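Local coordinates for protein beta-d-glucoside glucohydrolase (Hypocrea jecorina, PDB 3ZZ1) that probably hydrolyses terminal, non-reducing beta-D-glucosyl residues to release beta-D-glucose, a step in cellulose degradation, at residues A[64-69]-A[309-314]; A[101-106]-A[313-318]; A[119-124]-A[537-542]; A[173-178]-A[546-551]. All coordinates share one frame; numbering follows the deposited sequence. Where two conformers were deposited one is given.

Interaction 1: residues A[64-69]-A[309-314]; sequences LGVRYS and FNISRN. With NAG (2-acetamido-2-deoxy-beta-D-glucopyranose), chain B.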
loop_
_atom_site.group_PDB
_atom_site.type_symbol
_atom_site.label_atom_id
_atom_site.label_comp_id
_atom_site.label_asym_id
_atom_site.label_seq_id
_atom_site.Cartn_x
_atom_site.Cartn_y
_atom_site.Cartn_z
ATOM N N LEU A 64 -3.831 -5.345 -6.218
ATOM C CA LEU A 64 -4.129 -6.585 -5.480
ATOM C C LEU A 64 -4.583 -7.753 -6.365
ATOM O O LEU A 64 -5.145 -8.736 -5.875
ATOM C CB LEU A 64 -5.127 -6.335 -4.336
ATOM C CG LEU A 64 -6.479 -5.640 -4.568
ATOM C CD1 LEU A 64 -7.483 -6.530 -5.264
ATOM C CD2 LEU A 64 -7.057 -5.160 -3.250
ATOM N N GLY A 65 -4.341 -7.644 -7.666
ATOM C CA GLY A 65 -4.684 -8.724 -8.581
ATOM C C GLY A 65 -5.228 -8.268 -9.915
ATOM O O GLY A 65 -5.329 -7.067 -10.187
ATOM N N VAL A 66 -5.584 -9.243 -10.745
ATOM C CA VAL A 66 -6.011 -8.986 -12.117
ATOM C C VAL A 66 -7.462 -8.517 -12.135
ATOM O O VAL A 66 -8.361 -9.251 -11.725
ATOM C CB VAL A 66 -5.851 -10.248 -13.011
ATOM C CG1 VAL A 66 -6.164 -9.922 -14.462
ATOM C CG2 VAL A 66 -4.443 -10.827 -12.895
ATOM N N ARG A 67 -7.682 -7.297 -12.620
ATOM C CA ARG A 67 -9.030 -6.738 -12.733
ATOM C C ARG A 67 -9.791 -7.325 -13.917
ATOM O O ARG A 67 -9.206 -7.594 -14.964
ATOM C CB ARG A 67 -8.962 -5.217 -12.866
ATOM C CG ARG A 67 -10.297 -4.495 -12.683
ATOM C CD ARG A 67 -10.115 -3.013 -12.915
ATOM N NE ARG A 67 -11.323 -2.245 -12.645
ATOM C CZ ARG A 67 -11.441 -0.935 -12.851
ATOM N NH1 ARG A 67 -10.415 -0.233 -13.333
ATOM N NH2 ARG A 67 -12.586 -0.326 -12.576
ATOM N N TYR A 68 -11.098 -7.508 -13.721
ATOM C CA TYR A 68 -12.041 -8.029 -14.727
ATOM C C TYR A 68 -11.884 -9.520 -15.014
ATOM O O TYR A 68 -12.599 -10.078 -15.845
ATOM C CB TYR A 68 -11.995 -7.223 -16.037
ATOM C CG TYR A 68 -12.239 -5.737 -15.889
ATOM C CD1 TYR A 68 -13.434 -5.250 -15.350
ATOM C CD2 TYR A 68 -11.283 -4.818 -16.316
ATOM C CE1 TYR A 68 -13.657 -3.881 -15.226
ATOM C CE2 TYR A 68 -11.493 -3.460 -16.203
ATOM C CZ TYR A 68 -12.679 -2.992 -15.658
ATOM O OH TYR A 68 -12.874 -1.636 -15.546
ATOM N N SER A 69 -10.963 -10.168 -14.317
ATOM C CA SER A 69 -10.739 -11.589 -14.506
ATOM C C SER A 69 -11.763 -12.411 -13.738
ATOM O O SER A 69 -12.228 -12.008 -12.671
ATOM C CB SER A 69 -9.323 -11.967 -14.080
ATOM O OG SER A 69 -9.115 -13.364 -14.176
ATOM N N PHE A 309 -3.265 -12.751 -24.144
ATOM C CA PHE A 309 -4.210 -12.137 -23.220
ATOM C C PHE A 309 -5.505 -12.939 -23.117
ATOM O O PHE A 309 -6.175 -13.187 -24.120
ATOM C CB PHE A 309 -4.524 -10.687 -23.616
ATOM C CG PHE A 309 -5.630 -10.063 -22.799
ATOM C CD1 PHE A 309 -5.391 -9.625 -21.499
ATOM C CD2 PHE A 309 -6.917 -9.928 -23.325
ATOM C CE1 PHE A 309 -6.411 -9.051 -20.733
ATOM C CE2 PHE A 309 -7.941 -9.360 -22.568
ATOM C CZ PHE A 309 -7.687 -8.917 -21.267
ATOM N N ASN A 310 -5.843 -13.331 -21.894
ATOM C CA ASN A 310 -7.091 -14.018 -21.623
ATOM C C ASN A 310 -7.376 -13.987 -20.126
ATOM O O ASN A 310 -6.689 -14.637 -19.337
ATOM C CB ASN A 310 -7.037 -15.453 -22.164
ATOM C CG ASN A 310 -8.340 -16.207 -21.987
ATOM O OD1 ASN A 310 -9.237 -15.782 -21.251
ATOM N ND2 ASN A 310 -8.449 -17.342 -22.669
ATOM N N ILE A 311 -8.388 -13.215 -19.740
ATOM C CA ILE A 311 -8.746 -13.077 -18.322
ATOM C C ILE A 311 -9.849 -14.049 -17.889
ATOM O O ILE A 311 -10.420 -13.910 -16.807
ATOM C CB ILE A 311 -9.087 -11.607 -17.936
ATOM C CG1 ILE A 311 -10.038 -10.981 -18.962
ATOM C CG2 ILE A 311 -7.793 -10.778 -17.789
ATOM C CD1 ILE A 311 -10.603 -9.643 -18.549
ATOM N N SER A 312 -10.134 -15.042 -18.725
ATOM C CA SER A 312 -11.063 -16.111 -18.348
ATOM C C SER A 312 -10.320 -17.325 -17.784
ATOM O O SER A 312 -10.931 -18.207 -17.166
ATOM C CB SER A 312 -11.948 -16.515 -19.530
ATOM O OG SER A 312 -12.822 -15.459 -19.887
ATOM N N ARG A 313 -9.003 -17.358 -17.991
ATOM C CA ARG A 313 -8.160 -18.450 -17.509
ATOM C C ARG A 313 -8.138 -18.517 -15.996
ATOM O O ARG A 313 -8.029 -17.483 -15.327
ATOM C CB ARG A 313 -6.724 -18.275 -17.998
ATOM C CG ARG A 313 -6.443 -18.838 -19.359
ATOM C CD ARG A 313 -5.020 -18.520 -19.766
ATOM N NE ARG A 313 -4.907 -18.396 -21.217
ATOM C CZ ARG A 313 -4.094 -17.548 -21.836
ATOM N NH1 ARG A 313 -3.311 -16.735 -21.135
ATOM N NH2 ARG A 313 -4.070 -17.508 -23.162
ATOM N N ASN A 314 -8.236 -19.737 -15.466
ATOM C CA ASN A 314 -8.061 -19.982 -14.040
ATOM C C ASN A 314 -6.575 -20.055 -13.728
ATOM O O ASN A 314 -5.915 -21.069 -13.987
ATOM C CB ASN A 314 -8.772 -21.267 -13.602
ATOM C CG ASN A 314 -8.799 -21.444 -12.083
ATOM O OD1 ASN A 314 -7.954 -20.909 -11.352
ATOM N ND2 ASN A 314 -9.773 -22.211 -11.603
HETATM C C1 NAG B . -9.615 -18.173 -22.564
HETATM C C2 NAG B . -9.906 -18.913 -23.866
HETATM C C3 NAG B . -11.000 -19.966 -23.665
HETATM C C4 NAG B . -10.723 -20.833 -22.435
HETATM C C5 NAG B . -10.471 -19.946 -21.224
HETATM C C6 NAG B . -10.180 -20.748 -19.956
HETATM C C7 NAG B . -9.561 -17.761 -26.005
HETATM C C8 NAG B . -10.062 -16.689 -26.923
HETATM N N2 NAG B . -10.251 -17.929 -24.878
HETATM O O3 NAG B . -11.045 -20.805 -24.796
HETATM O O4 NAG B . -11.807 -21.691 -22.170
HETATM O O5 NAG B . -9.378 -19.105 -21.526
HETATM O O6 NAG B . -8.893 -21.327 -20.016
HETATM O O7 NAG B . -8.570 -18.424 -26.314
HETATM O O HOH W 1 -7.197 -14.655 -15.485
#

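Interaction 2: residues A[101-106]-A[313-318]; sequences VKASGI and RNVQGN. With NAG (2-acetamido-2-deoxy-beta-D-glucopyranose), chain B.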
loop_
_atom_site.group_PDB
_atom_site.type_symbol
_atom_site.label_atom_id
_atom_site.label_comp_id
_atom_site.label_asym_id
_atom_site.label_seq_id
_atom_site.Cartn_x
_atom_site.Cartn_y
_atom_site.Cartn_z
ATOM N N VAL A 101 -0.732 -12.472 -13.414
ATOM C CA VAL A 101 -0.716 -11.455 -14.467
ATOM C C VAL A 101 -0.128 -12.009 -15.769
ATOM O O VAL A 101 -0.745 -11.874 -16.832
ATOM C CB VAL A 101 0.026 -10.172 -14.013
ATOM C CG1 VAL A 101 0.135 -9.174 -15.148
ATOM C CG2 VAL A 101 -0.694 -9.537 -12.823
ATOM N N LYS A 102 1.044 -12.646 -15.679
ATOM C CA LYS A 102 1.688 -13.255 -16.843
ATOM C C LYS A 102 0.822 -14.376 -17.407
ATOM O O LYS A 102 0.618 -14.466 -18.624
ATOM C CB LYS A 102 3.081 -13.781 -16.477
ATOM C CG LYS A 102 3.886 -14.320 -17.653
ATOM C CD LYS A 102 5.367 -14.376 -17.316
ATOM C CE LYS A 102 6.161 -15.080 -18.406
ATOM N NZ LYS A 102 5.998 -16.558 -18.342
ATOM N N ALA A 103 0.306 -15.222 -16.513
ATOM C CA ALA A 103 -0.535 -16.344 -16.913
ATOM C C ALA A 103 -1.794 -15.879 -17.647
ATOM O O ALA A 103 -2.367 -16.629 -18.443
ATOM C CB ALA A 103 -0.890 -17.208 -15.711
ATOM N N SER A 104 -2.206 -14.638 -17.387
ATOM C CA SER A 104 -3.361 -14.037 -18.058
ATOM C C SER A 104 -2.958 -13.263 -19.322
ATOM O O SER A 104 -3.812 -12.720 -20.025
ATOM C CB SER A 104 -4.127 -13.122 -17.093
ATOM O OG SER A 104 -4.609 -13.848 -15.974
ATOM N N GLY A 105 -1.656 -13.213 -19.598
ATOM C CA GLY A 105 -1.142 -12.597 -20.819
ATOM C C GLY A 105 -1.145 -11.085 -20.792
ATOM O O GLY A 105 -1.275 -10.437 -21.833
ATOM N N ILE A 106 -1.005 -10.533 -19.591
ATOM C CA ILE A 106 -0.891 -9.100 -19.379
ATOM C C ILE A 106 0.579 -8.768 -19.153
ATOM O O ILE A 106 1.259 -9.451 -18.380
ATOM C CB ILE A 106 -1.712 -8.661 -18.147
ATOM C CG1 ILE A 106 -3.198 -8.983 -18.354
ATOM C CG2 ILE A 106 -1.499 -7.175 -17.851
ATOM C CD1 ILE A 106 -3.959 -9.251 -17.071
ATOM N N ARG A 313 -9.003 -17.358 -17.991
ATOM C CA ARG A 313 -8.160 -18.450 -17.509
ATOM C C ARG A 313 -8.138 -18.517 -15.996
ATOM O O ARG A 313 -8.029 -17.483 -15.327
ATOM C CB ARG A 313 -6.724 -18.275 -17.998
ATOM C CG ARG A 313 -6.443 -18.838 -19.359
ATOM C CD ARG A 313 -5.020 -18.520 -19.766
ATOM N NE ARG A 313 -4.907 -18.396 -21.217
ATOM C CZ ARG A 313 -4.094 -17.548 -21.836
ATOM N NH1 ARG A 313 -3.311 -16.735 -21.135
ATOM N NH2 ARG A 313 -4.070 -17.508 -23.162
ATOM N N ASN A 314 -8.236 -19.737 -15.466
ATOM C CA ASN A 314 -8.061 -19.982 -14.040
ATOM C C ASN A 314 -6.575 -20.055 -13.728
ATOM O O ASN A 314 -5.915 -21.069 -13.987
ATOM C CB ASN A 314 -8.772 -21.267 -13.602
ATOM C CG ASN A 314 -8.799 -21.444 -12.083
ATOM O OD1 ASN A 314 -7.954 -20.909 -11.352
ATOM N ND2 ASN A 314 -9.773 -22.211 -11.603
ATOM N N VAL A 315 -6.060 -18.964 -13.171
ATOM C CA VAL A 315 -4.631 -18.814 -12.908
ATOM C C VAL A 315 -4.304 -18.826 -11.406
ATOM O O VAL A 315 -3.197 -18.466 -11.000
ATOM C CB VAL A 315 -4.089 -17.520 -13.568
ATOM C CG1 VAL A 315 -4.298 -17.566 -15.087
ATOM C CG2 VAL A 315 -4.764 -16.267 -12.968
ATOM N N GLN A 316 -5.267 -19.254 -10.592
ATOM C CA GLN A 316 -5.155 -19.176 -9.132
ATOM C C GLN A 316 -4.088 -20.091 -8.539
ATOM O O GLN A 316 -3.345 -19.677 -7.646
ATOM C CB GLN A 316 -6.504 -19.463 -8.460
ATOM C CG GLN A 316 -7.575 -18.406 -8.704
ATOM C CD GLN A 316 -8.945 -18.860 -8.248
ATOM O OE1 GLN A 316 -9.214 -18.966 -7.051
ATOM N NE2 GLN A 316 -9.823 -19.128 -9.207
ATOM N N GLY A 317 -4.012 -21.326 -9.034
ATOM C CA GLY A 317 -3.176 -22.350 -8.411
ATOM C C GLY A 317 -3.468 -22.444 -6.920
ATOM O O GLY A 317 -4.632 -22.492 -6.512
ATOM N N ASN A 318 -2.412 -22.458 -6.110
ATOM C CA ASN A 318 -2.528 -22.482 -4.656
ATOM C C ASN A 318 -2.167 -21.123 -4.031
ATOM O O ASN A 318 -1.778 -21.055 -2.857
ATOM C CB ASN A 318 -1.639 -23.596 -4.091
ATOM C CG ASN A 318 -2.152 -24.150 -2.774
ATOM O OD1 ASN A 318 -1.548 -25.051 -2.196
ATOM N ND2 ASN A 318 -3.267 -23.615 -2.293
HETATM C C1 NAG B . -9.615 -18.173 -22.564
HETATM C C2 NAG B . -9.906 -18.913 -23.866
HETATM C C3 NAG B . -11.000 -19.966 -23.665
HETATM C C4 NAG B . -10.723 -20.833 -22.435
HETATM C C5 NAG B . -10.471 -19.946 -21.224
HETATM C C6 NAG B . -10.180 -20.748 -19.956
HETATM C C7 NAG B . -9.561 -17.761 -26.005
HETATM C C8 NAG B . -10.062 -16.689 -26.923
HETATM N N2 NAG B . -10.251 -17.929 -24.878
HETATM O O3 NAG B . -11.045 -20.805 -24.796
HETATM O O4 NAG B . -11.807 -21.691 -22.170
HETATM O O5 NAG B . -9.378 -19.105 -21.526
HETATM O O6 NAG B . -8.893 -21.327 -20.016
HETATM O O7 NAG B . -8.570 -18.424 -26.314
HETATM O O HOH W 1 -7.197 -14.655 -15.485
#

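Interaction 3: residues A[119-124]-A[537-542]; sequences KTPQGG and NDYNTR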
loop_
_atom_site.group_PDB
_atom_site.type_symbol
_atom_site.label_atom_id
_atom_site.label_comp_id
_atom_site.label_asym_id
_atom_site.label_seq_id
_atom_site.Cartn_x
_atom_site.Cartn_y
_atom_site.Cartn_z
ATOM N N LYS A 119 -1.687 10.546 4.499
ATOM C CA LYS A 119 -1.589 11.485 5.627
ATOM C C LYS A 119 -2.916 11.733 6.360
ATOM O O LYS A 119 -2.922 12.123 7.528
ATOM C CB LYS A 119 -1.001 12.818 5.158
ATOM C CG LYS A 119 -1.911 13.610 4.234
ATOM C CD LYS A 119 -1.319 14.960 3.920
ATOM C CE LYS A 119 -2.321 15.852 3.216
ATOM N NZ LYS A 119 -1.671 17.139 2.883
ATOM N N THR A 120 -4.030 11.520 5.663
ATOM C CA THR A 120 -5.363 11.778 6.199
ATOM C C THR A 120 -6.133 10.463 6.294
ATOM O O THR A 120 -6.335 9.793 5.277
ATOM C CB THR A 120 -6.143 12.742 5.282
ATOM O OG1 THR A 120 -5.314 13.858 4.934
ATOM C CG2 THR A 120 -7.423 13.235 5.963
ATOM N N PRO A 121 -6.576 10.090 7.512
ATOM C CA PRO A 121 -7.293 8.823 7.698
ATOM C C PRO A 121 -8.543 8.681 6.820
ATOM O O PRO A 121 -8.890 7.562 6.436
ATOM C CB PRO A 121 -7.661 8.830 9.190
ATOM C CG PRO A 121 -7.470 10.246 9.645
ATOM C CD PRO A 121 -6.368 10.788 8.792
ATOM N N GLN A 122 -9.192 9.802 6.496
ATOM C CA GLN A 122 -10.395 9.794 5.646
ATOM C C GLN A 122 -10.113 9.502 4.173
ATOM O O GLN A 122 -11.042 9.207 3.419
ATOM C CB GLN A 122 -11.189 11.107 5.772
ATOM C CG GLN A 122 -11.882 11.310 7.120
ATOM C CD GLN A 122 -11.006 12.026 8.138
ATOM O OE1 GLN A 122 -9.782 12.075 8.002
ATOM N NE2 GLN A 122 -11.635 12.592 9.166
ATOM N N GLY A 123 -8.843 9.592 3.774
ATOM C CA GLY A 123 -8.412 9.324 2.399
ATOM C C GLY A 123 -8.979 8.032 1.845
ATOM O O GLY A 123 -8.761 6.953 2.410
ATOM N N GLY A 124 -9.708 8.153 0.734
ATOM C CA GLY A 124 -10.443 7.033 0.138
ATOM C C GLY A 124 -9.633 5.837 -0.336
ATOM O O GLY A 124 -10.137 4.712 -0.341
ATOM N N ASN A 537 -10.234 15.136 16.063
ATOM C CA ASN A 537 -9.533 16.414 16.107
ATOM C C ASN A 537 -8.046 16.283 16.437
ATOM O O ASN A 537 -7.307 17.273 16.385
ATOM C CB ASN A 537 -10.225 17.369 17.086
ATOM C CG ASN A 537 -11.657 17.678 16.685
ATOM O OD1 ASN A 537 -12.591 17.390 17.427
ATOM N ND2 ASN A 537 -11.833 18.252 15.496
ATOM N N ASP A 538 -7.614 15.068 16.777
ATOM C CA ASP A 538 -6.202 14.801 17.052
ATOM C C ASP A 538 -5.366 14.676 15.769
ATOM O O ASP A 538 -4.150 14.879 15.795
ATOM C CB ASP A 538 -6.038 13.557 17.931
ATOM C CG ASP A 538 -6.585 13.751 19.341
ATOM O OD1 ASP A 538 -6.710 14.903 19.802
ATOM O OD2 ASP A 538 -6.886 12.737 19.999
ATOM N N TYR A 539 -6.018 14.343 14.657
ATOM C CA TYR A 539 -5.357 14.332 13.354
ATOM C C TYR A 539 -5.138 15.758 12.864
ATOM O O TYR A 539 -5.999 16.619 13.040
ATOM C CB TYR A 539 -6.169 13.523 12.338
ATOM C CG TYR A 539 -6.351 12.075 12.745
ATOM C CD1 TYR A 539 -5.303 11.159 12.634
ATOM C CD2 TYR A 539 -7.570 11.626 13.250
ATOM C CE1 TYR A 539 -5.469 9.822 13.015
ATOM C CE2 TYR A 539 -7.745 10.294 13.631
ATOM C CZ TYR A 539 -6.696 9.402 13.512
ATOM O OH TYR A 539 -6.881 8.094 13.891
ATOM N N ASN A 540 -3.980 16.003 12.259
ATOM C CA ASN A 540 -3.607 17.353 11.846
ATOM C C ASN A 540 -3.896 17.692 10.380
ATOM O O ASN A 540 -3.546 18.777 9.910
ATOM C CB ASN A 540 -2.143 17.658 12.213
ATOM C CG ASN A 540 -1.138 16.817 11.428
ATOM O OD1 ASN A 540 -1.453 15.734 10.927
ATOM N ND2 ASN A 540 0.089 17.319 11.331
ATOM N N THR A 541 -4.531 16.766 9.664
ATOM C CA THR A 541 -4.960 17.018 8.282
ATOM C C THR A 541 -6.425 16.652 8.064
ATOM O O THR A 541 -6.982 15.825 8.790
ATOM C CB THR A 541 -4.094 16.262 7.234
ATOM O OG1 THR A 541 -4.075 14.864 7.533
ATOM C CG2 THR A 541 -2.671 16.787 7.210
ATOM N N ARG A 542 -7.035 17.274 7.059
ATOM C CA ARG A 542 -8.422 17.005 6.682
ATOM C C ARG A 542 -8.514 16.911 5.169
ATOM O O ARG A 542 -7.631 17.405 4.462
ATOM C CB ARG A 542 -9.351 18.134 7.152
ATOM C CG ARG A 542 -9.267 18.509 8.629
ATOM C CD ARG A 542 -10.006 17.526 9.519
ATOM N NE ARG A 542 -10.097 18.017 10.893
ATOM C CZ ARG A 542 -9.179 17.811 11.834
ATOM N NH1 ARG A 542 -8.082 17.117 11.562
ATOM N NH2 ARG A 542 -9.356 18.302 13.054
HETATM O O HOH W 2 -1.287 13.722 8.912
HETATM O O HOH W 3 -8.392 13.646 9.697
#

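Interaction 4: residues A[173-178]-A[546-551]; sequences SSNPDD and GGSDSF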
loop_
_atom_site.group_PDB
_atom_site.type_symbol
_atom_site.label_atom_id
_atom_site.label_comp_id
_atom_site.label_asym_id
_atom_site.label_seq_id
_atom_site.Cartn_x
_atom_site.Cartn_y
_atom_site.Cartn_z
ATOM N N SER A 173 -4.523 21.296 -6.196
ATOM C CA SER A 173 -3.072 21.416 -6.249
ATOM C C SER A 173 -2.469 21.114 -4.877
ATOM O O SER A 173 -2.865 21.707 -3.867
ATOM C CB SER A 173 -2.669 22.815 -6.727
ATOM O OG SER A 173 -1.270 22.908 -6.948
ATOM N N SER A 174 -1.532 20.171 -4.853
ATOM C CA SER A 174 -0.778 19.836 -3.647
ATOM C C SER A 174 0.514 20.638 -3.648
ATOM O O SER A 174 1.345 20.466 -4.537
ATOM C CB SER A 174 -0.459 18.341 -3.617
ATOM O OG SER A 174 -1.638 17.557 -3.525
ATOM N N ASN A 175 0.680 21.520 -2.664
ATOM C CA ASN A 175 1.811 22.456 -2.671
ATOM C C ASN A 175 2.737 22.369 -1.445
ATOM O O ASN A 175 2.929 23.373 -0.752
ATOM C CB ASN A 175 1.323 23.911 -2.826
ATOM C CG ASN A 175 0.313 24.093 -3.951
ATOM O OD1 ASN A 175 0.361 23.407 -4.970
ATOM N ND2 ASN A 175 -0.607 25.039 -3.767
ATOM N N PRO A 176 3.335 21.191 -1.179
ATOM C CA PRO A 176 4.261 21.152 -0.044
ATOM C C PRO A 176 5.581 21.842 -0.359
ATOM O O PRO A 176 5.890 22.073 -1.531
ATOM C CB PRO A 176 4.509 19.651 0.148
ATOM C CG PRO A 176 4.363 19.088 -1.212
ATOM C CD PRO A 176 3.258 19.885 -1.859
ATOM N N ASP A 177 6.348 22.159 0.683
ATOM C CA ASP A 177 7.732 22.612 0.521
ATOM C C ASP A 177 8.584 21.501 -0.100
ATOM O O ASP A 177 8.180 20.328 -0.124
ATOM C CB ASP A 177 8.326 23.053 1.866
ATOM C CG ASP A 177 8.394 21.917 2.876
ATOM O OD1 ASP A 177 7.381 21.645 3.547
ATOM O OD2 ASP A 177 9.453 21.279 2.992
ATOM N N ASP A 178 9.760 21.874 -0.596
ATOM C CA ASP A 178 10.641 20.942 -1.296
ATOM C C ASP A 178 11.077 19.753 -0.434
ATOM O O ASP A 178 11.027 18.609 -0.890
ATOM C CB ASP A 178 11.865 21.675 -1.849
ATOM C CG ASP A 178 12.783 20.761 -2.631
ATOM O OD1 ASP A 178 12.442 20.411 -3.778
ATOM O OD2 ASP A 178 13.851 20.393 -2.095
ATOM N N GLY A 546 -11.119 23.198 -0.866
ATOM C CA GLY A 546 -10.670 24.259 -1.769
ATOM C C GLY A 546 -9.756 23.788 -2.890
ATOM O O GLY A 546 -9.491 22.589 -3.035
ATOM N N GLY A 547 -9.263 24.742 -3.674
ATOM C CA GLY A 547 -8.387 24.442 -4.806
ATOM C C GLY A 547 -6.943 24.121 -4.440
ATOM O O GLY A 547 -6.168 23.692 -5.299
ATOM N N SER A 548 -6.578 24.318 -3.172
ATOM C CA SER A 548 -5.198 24.097 -2.733
ATOM C C SER A 548 -5.072 23.408 -1.376
ATOM O O SER A 548 -5.810 23.716 -0.439
ATOM C CB SER A 548 -4.426 25.422 -2.684
ATOM O OG SER A 548 -4.289 25.984 -3.977
ATOM N N ASP A 549 -4.125 22.479 -1.293
ATOM C CA ASP A 549 -3.655 21.952 -0.017
ATOM C C ASP A 549 -2.198 22.348 0.122
ATOM O O ASP A 549 -1.350 21.893 -0.638
ATOM C CB ASP A 549 -3.796 20.431 0.054
ATOM C CG ASP A 549 -3.331 19.851 1.389
ATOM O OD1 ASP A 549 -2.824 20.607 2.247
ATOM O OD2 ASP A 549 -3.477 18.628 1.584
ATOM N N SER A 550 -1.919 23.199 1.103
ATOM C CA SER A 550 -0.582 23.745 1.281
ATOM C C SER A 550 0.378 22.754 1.946
ATOM O O SER A 550 1.581 23.029 2.050
ATOM C CB SER A 550 -0.645 25.057 2.075
ATOM O OG SER A 550 -1.264 24.859 3.337
ATOM N N PHE A 551 -0.146 21.600 2.371
ATOM C CA PHE A 551 0.647 20.606 3.103
ATOM C C PHE A 551 1.453 21.294 4.204
ATOM O O PHE A 551 2.640 21.013 4.384
ATOM C CB PHE A 551 1.602 19.849 2.161
ATOM C CG PHE A 551 0.951 18.745 1.361
ATOM C CD1 PHE A 551 -0.081 19.019 0.463
ATOM C CD2 PHE A 551 1.409 17.434 1.474
ATOM C CE1 PHE A 551 -0.668 18.003 -0.279
ATOM C CE2 PHE A 551 0.835 16.412 0.733
ATOM C CZ PHE A 551 -0.209 16.695 -0.152
HETATM O O HOH W 4 4.973 21.470 3.129
#

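Interaction 1: residues A[64-69]-A[309-314]
S69 and I311 bring their backbones to within 4.6 Å, CA to CA, where the type II beta turn V66 to S69 of the glycoside hydrolase family 3 N-terminal domain meets the loop that bears the glycosylated N310. Neither segment is helix or strand, and one side chain, I311, does most of the filling. Its CG1 stands between the backbone N and the carbonyl carbon (chi1 47°), which carries CD1 to Y68, 3.8 Å from Y68 CB, while CG2 reaches V66, 3.8 Å from V66 CG1. A branched aliphatic suits this place because its two arms touch two residues of the turn at once. Cut back to an alanine, I311 would probably leave V66 CG1 and Y68 CB without their apolar mates and open a gap between turn and loop. S69 is small enough to let I311 CB approach, and its OG lies 3.0 Å from I311 O. The same hydroxyl also bonds G71 N and sits 2.7 Å from a water that donates to R313 O. In the loop, N310 forms an Asx turn: its OD1 accepts from S312 N at 2.8 Å, while its ND2 is bonded covalently to C1 of the N-acetylglucosamine.

Interaction 2: residues A[101-106]-A[313-318]
R313 and V315 pack against A103 and S104 in a contact that is part polar, part apolar, where the C-terminal end of helix 87-103 meets the loop leading to helix 320-329. The polar half is the guanidinium of R313: NH1 donates to A103 O at 2.9 Å, with an N-H...O angle of 149°. The carbonyl oxygen lies near the guanidinium plane, at its edge, although NH1 itself is tilted from the carbonyl plane. R313 also bonds S308 O, so one arginine ties the helix end to the preceding part of its own loop; the long, extended chain from CG to NE gives it that reach.

The apolar half is tight. A103 CB meets V315 CG1 at 3.5 Å, a distance shorter than usual van der Waals contact, which alanine's lone methyl suits. With V315 CG1 anti to the carbonyl carbon (chi1 -60°), both its methyls also come beside S104 OG. That hydroxyl bonds E100 O one turn back and receives, at 2.8 Å, a proton from the water it shares with S69.

Past S104 the chain leaves the helix at G105, whose phi of 76° is readily adopted by glycine. G105 N bonds K102 O at 2.8 Å and I106 N bonds V101 O at 3.1 Å, the paired bonds of a Schellman motif closing the helix of this TIM-barrel-family domain.

Interaction 3: residues A[119-124]-A[537-542]
P121 points its CG at the middle of one face of the Y539 ring: that atom is 3.6 Å from the ring centroid and only 6° off the ring normal, a CH-pi contact, while the two side chains as a whole cross at a slant. Proline suits this spot because its ring is rigid and its CG protrudes, while tyrosine offers a broad face and still has a hydroxyl for T531 O and A533 N.

Beside this pair, T120 and T541 meet through their hydroxyls, OG1 to OG1 3.0 Å, a hydrogen bond that either threonine could donate. T541 OG1 is placed between its backbone N and carbonyl carbon (chi1 55°), so that CG2 turns to the aliphatic part of K119, which crosses it at about a right angle with K119 CD 4.0 Å from T541 CG2. Beyond that, K119 NZ forms salt bridges with D549 and E553.

Two waters complete the seam. One donates to K119 O and N540 OD1, the other to Q122 OE1 and T541 O. Within its own segment R542 NH1 donates to Y539 O at 2.6 Å, coming from above the carbonyl plane.

The type I turn T120 to G123 belongs to the loop between strand 108-109 and helix 134-150, in the N-terminal family 3 domain. It rests on the loop between helix 510-518 and strand 548-549, in the C-terminal family 3 region, where D538 touches F562 of helix 559-564.

Interaction 4: residues A[173-178]-A[546-551]
N175 N donates to D549 O at 2.9 Å and 169°, the shortest hydrogen bond joining these segments. S173 completes the ladder: its N bonds G547 O at 3.0 Å, and its O accepts from D549 N, the pattern of a short parallel bridge with strand 548-549 at the sheet's edge. Beyond the strands F551 sets its ring beside the first segment. With its CG anti to the carbonyl carbon (chi1 -80°), the ring comes alongside P176, whose CB is 3.5 Å from F551 CB, and its CE1 nears S174 CB at 3.4 Å. K119 makes a cation-pi contact with the ring, and Y185 meets it steeply. A serine in place of F551 would probably leave P176 and K119 without their aromatic partner and open a gap. D549 OD1 accepts from F551 N in an Asx turn, while OD2 pairs with K119. One water bridges F551 O to D177 N and OD1. Thus main-chain bonds set the register, and the aspartate and aromatic ring together probably favour a positively charged K119.

Along the chain the first segments come in the order of interactions 1 to 4, all in the N-terminal family 3 domain, and their partners follow in that same order; each contact joins residues more than 200 positions apart. Interactions 1 and 2 lie 7 Å apart between centres, share R313 and N314, and touch where N310 N meets S104 O. Interactions 3 and 4, 15 Å apart between centres, are joined by the salt bridge of K119 NZ with D549 OD2, 2.7 Å. The two pairs stand about 34 to 41 Å apart between centres. One holds the glycosylated loop to the barrel-type domain; the other fastens that domain to the C-terminal one.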